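Local coordinates for protein escrt-iii (Sulfolobus solfataricus, PDB 2XVC) that belongs to the archaeal ESCRT-III cell-division machinery and is recruited to membranes, probably through this winged-helix domain, which binds a short peptide, at residues A[13-18]-A[24-29]; A[17-22]-A[44-49]; A[29-32]-A[36-39]. One frame throughout, in Å; residues are numbered along the deposited sequence.

Contact 1: residues A[13-18]-A[24-29]; sequences RELLDY and GFLDIE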
# COMPACT_ATOMS: atom_id res chain seq x y z
N ARG A 13 -7.56 5.04 -2.14
CA ARG A 13 -7.12 6.10 -3.05
C ARG A 13 -5.85 6.78 -2.53
O ARG A 13 -4.92 7.04 -3.29
CB ARG A 13 -8.24 7.13 -3.25
CG ARG A 13 -7.96 8.19 -4.32
CD ARG A 13 -8.13 7.61 -5.72
NE ARG A 13 -7.15 8.15 -6.66
CZ ARG A 13 -6.87 7.62 -7.85
NH1 ARG A 13 -7.50 6.52 -8.27
NH2 ARG A 13 -5.96 8.19 -8.64
N GLU A 14 -5.83 7.06 -1.22
CA GLU A 14 -4.65 7.63 -0.57
C GLU A 14 -3.44 6.71 -0.70
O GLU A 14 -2.35 7.17 -1.05
CB GLU A 14 -4.94 7.95 0.90
CG GLU A 14 -5.70 9.25 1.10
CD GLU A 14 -6.17 9.45 2.53
OE1 GLU A 14 -6.75 8.51 3.12
OE2 GLU A 14 -5.96 10.56 3.06
N LEU A 15 -3.64 5.42 -0.44
CA LEU A 15 -2.53 4.47 -0.56
C LEU A 15 -2.02 4.40 -2.01
O LEU A 15 -0.81 4.42 -2.24
CB LEU A 15 -2.90 3.09 -0.03
CG LEU A 15 -1.75 2.07 -0.05
CD1 LEU A 15 -0.57 2.57 0.78
CD2 LEU A 15 -2.21 0.71 0.44
N LEU A 16 -2.95 4.33 -2.97
CA LEU A 16 -2.59 4.25 -4.38
C LEU A 16 -1.85 5.50 -4.83
O LEU A 16 -0.85 5.41 -5.53
CB LEU A 16 -3.83 4.02 -5.26
CG LEU A 16 -3.60 3.87 -6.77
CD1 LEU A 16 -2.72 2.66 -7.08
CD2 LEU A 16 -4.92 3.76 -7.51
N ASP A 17 -2.33 6.67 -4.42
CA ASP A 17 -1.64 7.93 -4.71
C ASP A 17 -0.24 7.93 -4.10
O ASP A 17 0.72 8.35 -4.75
CB ASP A 17 -2.44 9.13 -4.20
CG ASP A 17 -3.65 9.47 -5.07
OD1 ASP A 17 -3.75 8.97 -6.22
OD2 ASP A 17 -4.50 10.25 -4.61
N TYR A 18 -0.11 7.46 -2.86
CA TYR A 18 1.19 7.37 -2.21
C TYR A 18 2.15 6.47 -3.00
O TYR A 18 3.30 6.84 -3.24
CB TYR A 18 1.07 6.85 -0.77
CG TYR A 18 2.41 6.62 -0.11
CD1 TYR A 18 3.06 7.65 0.57
CD2 TYR A 18 3.04 5.38 -0.19
CE1 TYR A 18 4.31 7.44 1.17
CE2 TYR A 18 4.29 5.16 0.41
CZ TYR A 18 4.91 6.20 1.09
OH TYR A 18 6.12 5.97 1.68
N GLY A 24 6.15 3.68 -7.35
CA GLY A 24 5.68 2.29 -7.37
C GLY A 24 6.37 1.41 -6.35
O GLY A 24 6.70 0.25 -6.63
N PHE A 25 6.58 1.95 -5.15
CA PHE A 25 7.32 1.25 -4.10
C PHE A 25 6.62 1.44 -2.77
O PHE A 25 6.09 2.52 -2.47
CB PHE A 25 8.76 1.76 -4.03
CG PHE A 25 9.60 1.11 -2.95
CD1 PHE A 25 10.21 -0.12 -3.16
CD2 PHE A 25 9.79 1.74 -1.72
CE1 PHE A 25 10.99 -0.73 -2.17
CE2 PHE A 25 10.57 1.15 -0.72
CZ PHE A 25 11.17 -0.09 -0.95
N LEU A 26 6.61 0.38 -1.96
CA LEU A 26 6.00 0.43 -0.65
C LEU A 26 6.73 -0.50 0.30
O LEU A 26 6.81 -1.71 0.07
CB LEU A 26 4.52 0.04 -0.73
CG LEU A 26 3.74 0.01 0.59
CD1 LEU A 26 3.56 1.42 1.16
CD2 LEU A 26 2.40 -0.67 0.41
N ASP A 27 7.26 0.08 1.38
CA ASP A 27 7.88 -0.66 2.46
C ASP A 27 6.87 -0.66 3.59
O ASP A 27 6.69 0.35 4.27
CB ASP A 27 9.20 0.02 2.85
CG ASP A 27 9.89 -0.63 4.05
OD1 ASP A 27 9.24 -1.31 4.86
OD2 ASP A 27 11.11 -0.43 4.18
N ILE A 28 6.17 -1.78 3.77
CA ILE A 28 5.07 -1.82 4.72
C ILE A 28 5.53 -1.47 6.14
O ILE A 28 4.85 -0.72 6.84
CB ILE A 28 4.31 -3.16 4.69
CG1 ILE A 28 3.66 -3.36 3.31
CG2 ILE A 28 3.25 -3.20 5.78
CD1 ILE A 28 2.72 -4.56 3.22
N GLU A 29 6.69 -1.98 6.53
CA GLU A 29 7.27 -1.67 7.84
C GLU A 29 7.46 -0.15 8.01
O GLU A 29 6.95 0.44 8.95
CB GLU A 29 8.59 -2.42 8.05
CG GLU A 29 9.15 -2.40 9.48
CD GLU A 29 8.24 -3.10 10.50
OE1 GLU A 29 7.54 -4.08 10.13
OE2 GLU A 29 8.24 -2.68 11.68
O HOH W 1 7.26 3.13 1.75

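Contact 2: residues A[17-22]-A[44-49]; sequences DYIVNN and KLLEAL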
# COMPACT_ATOMS: atom_id res chain seq x y z
N ASP A 17 -2.33 6.67 -4.42
CA ASP A 17 -1.64 7.93 -4.71
C ASP A 17 -0.24 7.93 -4.10
O ASP A 17 0.72 8.35 -4.75
CB ASP A 17 -2.44 9.13 -4.20
CG ASP A 17 -3.65 9.47 -5.07
OD1 ASP A 17 -3.75 8.97 -6.22
OD2 ASP A 17 -4.50 10.25 -4.61
N TYR A 18 -0.11 7.46 -2.86
CA TYR A 18 1.19 7.37 -2.21
C TYR A 18 2.15 6.47 -3.00
O TYR A 18 3.30 6.84 -3.24
CB TYR A 18 1.07 6.85 -0.77
CG TYR A 18 2.41 6.62 -0.11
CD1 TYR A 18 3.06 7.65 0.57
CD2 TYR A 18 3.04 5.38 -0.19
CE1 TYR A 18 4.31 7.44 1.17
CE2 TYR A 18 4.29 5.16 0.41
CZ TYR A 18 4.91 6.20 1.09
OH TYR A 18 6.12 5.97 1.68
N ILE A 19 1.66 5.30 -3.41
CA ILE A 19 2.44 4.34 -4.18
C ILE A 19 2.95 4.94 -5.49
O ILE A 19 4.13 4.83 -5.81
CB ILE A 19 1.63 3.05 -4.45
CG1 ILE A 19 1.48 2.24 -3.16
CG2 ILE A 19 2.27 2.22 -5.54
CD1 ILE A 19 0.33 1.24 -3.20
N VAL A 20 2.05 5.58 -6.24
CA VAL A 20 2.44 6.22 -7.50
C VAL A 20 3.49 7.30 -7.24
O VAL A 20 4.55 7.31 -7.88
CB VAL A 20 1.21 6.79 -8.24
CG1 VAL A 20 1.63 7.67 -9.41
CG2 VAL A 20 0.31 5.65 -8.72
N ASN A 21 3.21 8.18 -6.28
CA ASN A 21 4.16 9.23 -5.90
C ASN A 21 5.49 8.72 -5.35
O ASN A 21 6.51 9.41 -5.43
CB ASN A 21 3.50 10.23 -4.93
CG ASN A 21 2.38 11.04 -5.60
OD1 ASN A 21 2.45 11.34 -6.79
ND2 ASN A 21 1.35 11.39 -4.83
N ASN A 22 5.49 7.50 -4.81
CA ASN A 22 6.70 6.89 -4.26
C ASN A 22 7.45 6.06 -5.31
O ASN A 22 8.34 5.28 -4.97
CB ASN A 22 6.35 6.04 -3.03
CG ASN A 22 7.51 5.90 -2.05
OD1 ASN A 22 8.26 6.85 -1.82
ND2 ASN A 22 7.65 4.72 -1.45
N LYS A 44 -4.50 -5.18 4.02
CA LYS A 44 -5.91 -5.17 3.66
C LYS A 44 -6.20 -4.20 2.50
O LYS A 44 -6.89 -4.56 1.55
CB LYS A 44 -6.76 -4.83 4.90
CG LYS A 44 -8.27 -4.76 4.69
CD LYS A 44 -8.96 -4.60 6.05
CE LYS A 44 -10.25 -3.78 5.96
NZ LYS A 44 -11.39 -4.63 5.51
N LEU A 45 -5.66 -2.98 2.58
CA LEU A 45 -5.85 -1.99 1.50
C LEU A 45 -5.17 -2.41 0.19
O LEU A 45 -5.72 -2.19 -0.89
CB LEU A 45 -5.38 -0.60 1.93
CG LEU A 45 -6.14 0.11 3.06
CD1 LEU A 45 -5.32 1.27 3.61
CD2 LEU A 45 -7.52 0.59 2.61
N LEU A 46 -3.99 -3.01 0.30
CA LEU A 46 -3.28 -3.50 -0.89
C LEU A 46 -4.05 -4.61 -1.58
O LEU A 46 -4.10 -4.65 -2.81
CB LEU A 46 -1.88 -4.02 -0.53
CG LEU A 46 -0.75 -3.02 -0.29
CD1 LEU A 46 0.45 -3.78 0.25
CD2 LEU A 46 -0.39 -2.27 -1.57
N GLU A 47 -4.64 -5.51 -0.79
CA GLU A 47 -5.43 -6.61 -1.33
C GLU A 47 -6.65 -6.12 -2.10
O GLU A 47 -6.95 -6.64 -3.16
CB GLU A 47 -5.86 -7.59 -0.23
CG GLU A 47 -4.70 -8.38 0.40
CD GLU A 47 -3.92 -9.23 -0.60
OE1 GLU A 47 -4.42 -9.52 -1.71
OE2 GLU A 47 -2.78 -9.62 -0.27
N ALA A 48 -7.32 -5.10 -1.57
CA ALA A 48 -8.47 -4.50 -2.24
C ALA A 48 -8.08 -3.81 -3.55
O ALA A 48 -8.80 -3.92 -4.55
CB ALA A 48 -9.19 -3.52 -1.32
N LEU A 49 -6.93 -3.13 -3.56
CA LEU A 49 -6.37 -2.54 -4.78
C LEU A 49 -6.00 -3.61 -5.81
O LEU A 49 -6.28 -3.45 -7.00
CB LEU A 49 -5.14 -1.68 -4.46
CG LEU A 49 -5.37 -0.34 -3.75
CD1 LEU A 49 -4.05 0.30 -3.36
CD2 LEU A 49 -6.20 0.60 -4.62

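Contact 3: residues A[29-32]-A[36-39]; sequences EHFS and GVEK. With CD (cadmium ion), chain C.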
# COMPACT_ATOMS: atom_id res chain seq x y z
N GLU A 29 6.69 -1.98 6.53
CA GLU A 29 7.27 -1.67 7.84
C GLU A 29 7.46 -0.15 8.01
O GLU A 29 6.95 0.44 8.95
CB GLU A 29 8.59 -2.42 8.05
CG GLU A 29 9.15 -2.40 9.48
CD GLU A 29 8.24 -3.10 10.50
OE1 GLU A 29 7.54 -4.08 10.13
OE2 GLU A 29 8.24 -2.68 11.68
N HIS A 30 8.20 0.45 7.07
CA HIS A 30 8.44 1.89 7.06
C HIS A 30 7.13 2.70 7.02
O HIS A 30 6.95 3.62 7.82
CB HIS A 30 9.34 2.25 5.86
CG HIS A 30 9.59 3.72 5.69
ND1 HIS A 30 10.52 4.41 6.44
CD2 HIS A 30 9.03 4.63 4.85
CE1 HIS A 30 10.53 5.68 6.07
NE2 HIS A 30 9.63 5.84 5.11
N PHE A 31 6.22 2.33 6.12
CA PHE A 31 4.95 3.04 5.96
C PHE A 31 4.12 3.02 7.23
O PHE A 31 3.56 4.04 7.63
CB PHE A 31 4.15 2.46 4.79
CG PHE A 31 2.91 3.25 4.45
CD1 PHE A 31 1.69 2.95 5.06
CD2 PHE A 31 2.97 4.29 3.53
CE1 PHE A 31 0.54 3.69 4.76
CE2 PHE A 31 1.82 5.03 3.22
CZ PHE A 31 0.61 4.72 3.83
N SER A 32 4.04 1.85 7.87
CA SER A 32 3.30 1.69 9.11
C SER A 32 3.90 2.59 10.21
O SER A 32 3.17 3.23 10.96
CB SER A 32 3.33 0.24 9.57
OG SER A 32 2.64 0.09 10.80
N GLY A 36 1.51 5.67 10.69
CA GLY A 36 0.71 5.18 11.83
C GLY A 36 -0.41 4.20 11.52
O GLY A 36 -1.24 3.92 12.38
N VAL A 37 -0.44 3.68 10.29
CA VAL A 37 -1.43 2.69 9.87
C VAL A 37 -0.94 1.30 10.26
O VAL A 37 0.21 0.96 10.00
CB VAL A 37 -1.65 2.74 8.33
CG1 VAL A 37 -2.83 1.87 7.92
CG2 VAL A 37 -1.88 4.17 7.86
N GLU A 38 -1.80 0.49 10.89
CA GLU A 38 -1.44 -0.90 11.24
C GLU A 38 -0.99 -1.67 10.01
O GLU A 38 -1.57 -1.50 8.94
CB GLU A 38 -2.64 -1.63 11.86
CG GLU A 38 -3.13 -1.05 13.18
CD GLU A 38 -1.99 -0.78 14.13
OE1 GLU A 38 -1.22 -1.73 14.41
OE2 GLU A 38 -1.86 0.37 14.59
N LYS A 39 0.02 -2.52 10.17
CA LYS A 39 0.54 -3.32 9.06
C LYS A 39 -0.56 -4.13 8.37
O LYS A 39 -0.60 -4.19 7.14
CB LYS A 39 1.68 -4.25 9.51
CG LYS A 39 3.00 -3.53 9.80
CD LYS A 39 4.20 -4.49 9.93
CE LYS A 39 4.56 -5.16 8.58
NZ LYS A 39 5.98 -5.64 8.49
CD CD C . 0.41 -0.57 16.00
O HOH W 2 2.29 -2.44 16.56

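Contact 1: residues A[13-18]-A[24-29]
Tyr18 and Leu26 meet with their side chains crossing at about a right angle. CE2 of Tyr18 lies 3.9 Å from CD1 of Leu26, and the methyl comes at the ring obliquely. Leu15 approaches the same methyl from one turn earlier in the helix, its CD1 4.3 Å from Leu26 CD1. Tyr18 swings its ring anti to its own nitrogen (chi1 175°), which carries it from the side of helix 12-21 out toward the strand. In Leu26, CG also lies opposite the backbone nitrogen (chi1 179°), and CD1 reaches back to the helix. The axes of helix segment 13-18 and strand 25-27 come within 9.7 Å. Phe31 of helix 28-35 packs against Leu15 and Leu26 and meets the Tyr18 ring edge to face. At the hydroxyl end, a water lies in the plane of the ring. It is 3.1 Å from Tyr18 OH and accepts the N-H of Asp27, also at 3.1 Å from Asp27 N. Strand 25-27 continues into a parallel ladder with a strand of the bound peptide. The contact thus divides by chemistry: apolar carbons seat the strand on the helix, while the phenol reaches the strand backbone through water.

Contact 2: residues A[17-22]-A[44-49]
Ile19 reaches helix 39-51 with a single methyl. Its CD1 touches CD2 of Leu46 at 3.9 Å and stands 4.5 Å from CD1 of Leu49, one turn further on. The Ile19 and Leu46 side chains cross obliquely. In Ile19, CG1 sits beside the backbone nitrogen (chi1 -72°) and the chain runs on nearly extended (chi2 160°), which pushes CD1 out to the tip. The reach spans a wide gap: Ile19 CA and Leu46 CA are 10.2 Å apart. Behind this first shell, the helical hydrogen bond from Leu49 N to Leu45 O (N to O 3.1 Å) helps to fix the turn that presents both leucines. Leu15 packs on Leu45 and Leu46, extending the helix-to-helix contact toward the start of helix 12-21. Leu26 of strand 25-27 lies against Leu46, and Ile55 of strand 55-58 against Leu46 and Leu49. Ile19 and Leu46 each also pack on apolar side-chain atoms of the bound peptide. All three touching residues are buried and meet through methyl groups. The chemistry is that of a hydrophobic core, held by shape and exclusion of water, and it places this part of the core directly next to the peptide.

Contact 3: residues A[29-32]-A[36-39]
CG2 of Val37 comes at the Phe31 ring on a slant, 4.0 Å from CE1 of Phe31. The ring also has an aromatic neighbour in Tyr35, which meets it with planes about 30° apart. Ile10 and Val42 pack on both Phe31 and Val37. The next flat group is the carboxylate of Glu29. NZ of Lys39 donates to OE1 of Glu29 at 2.7 Å in a salt bridge, and the nitrogen meets that oxygen nearly along its C-O axis. Both chains bend on the way: Glu29 at chi2, and Lys39 at chi3 after passing Ser32, where CG of Lys39 is 3.8 Å from Ser32 CB. Lys39 NZ has a second partner in the backbone of the bound peptide. The third flat group, the carboxylate of Glu38, points elsewhere. OE1 of Glu38 binds a cadmium ion at 2.6 Å, together with His6 and a water 2.7 Å from the metal. OE2 of Glu38 accepts a hydrogen bond from His7 N. These histidines belong to a run at the N terminus that looks like a purification tag, so the site is probably a product of crystallisation.

Between the flat groups, Ser32, in the helix before the turn, bonds to the turn's backbone. OG of Ser32 donates to Val37 O at 2.7 Å, with a C=O...donor angle of 150° and the donor tilted 25° from the carbonyl plane. Gly36 N gives a weak bond to Ser32 O at 3.0 Å. Gly36 has positive phi and is the first residue to leave helix 28-35, and Glu38 takes the N-cap position of helix 39-51. A helix, a short turn braced by a serine of that helix, and a second helix over a shared apolar core make the helix-turn-helix unit of a winged-helix domain.

From the N terminus, helix 12-21 leads and turns back through a short loop into strand 25-27, and contact 1 closes that loop. Contact 2 starts from the same helix, sharing Asp17 and Tyr18, but reaches on to helix 39-51, so the two loops start from one stretch, and the loop of contact 2 is much the longer. Contact 3 nests inside that loop. It begins at Glu29, where contact 1 ends, and closes the turn between helix 28-35 and helix 39-51. The centres of contacts 1 and 2 are about 4 Å apart in one core. Contact 3, its centre about 10 Å from that of contact 1, ties helix 28-35 and the turn to this core through Phe31.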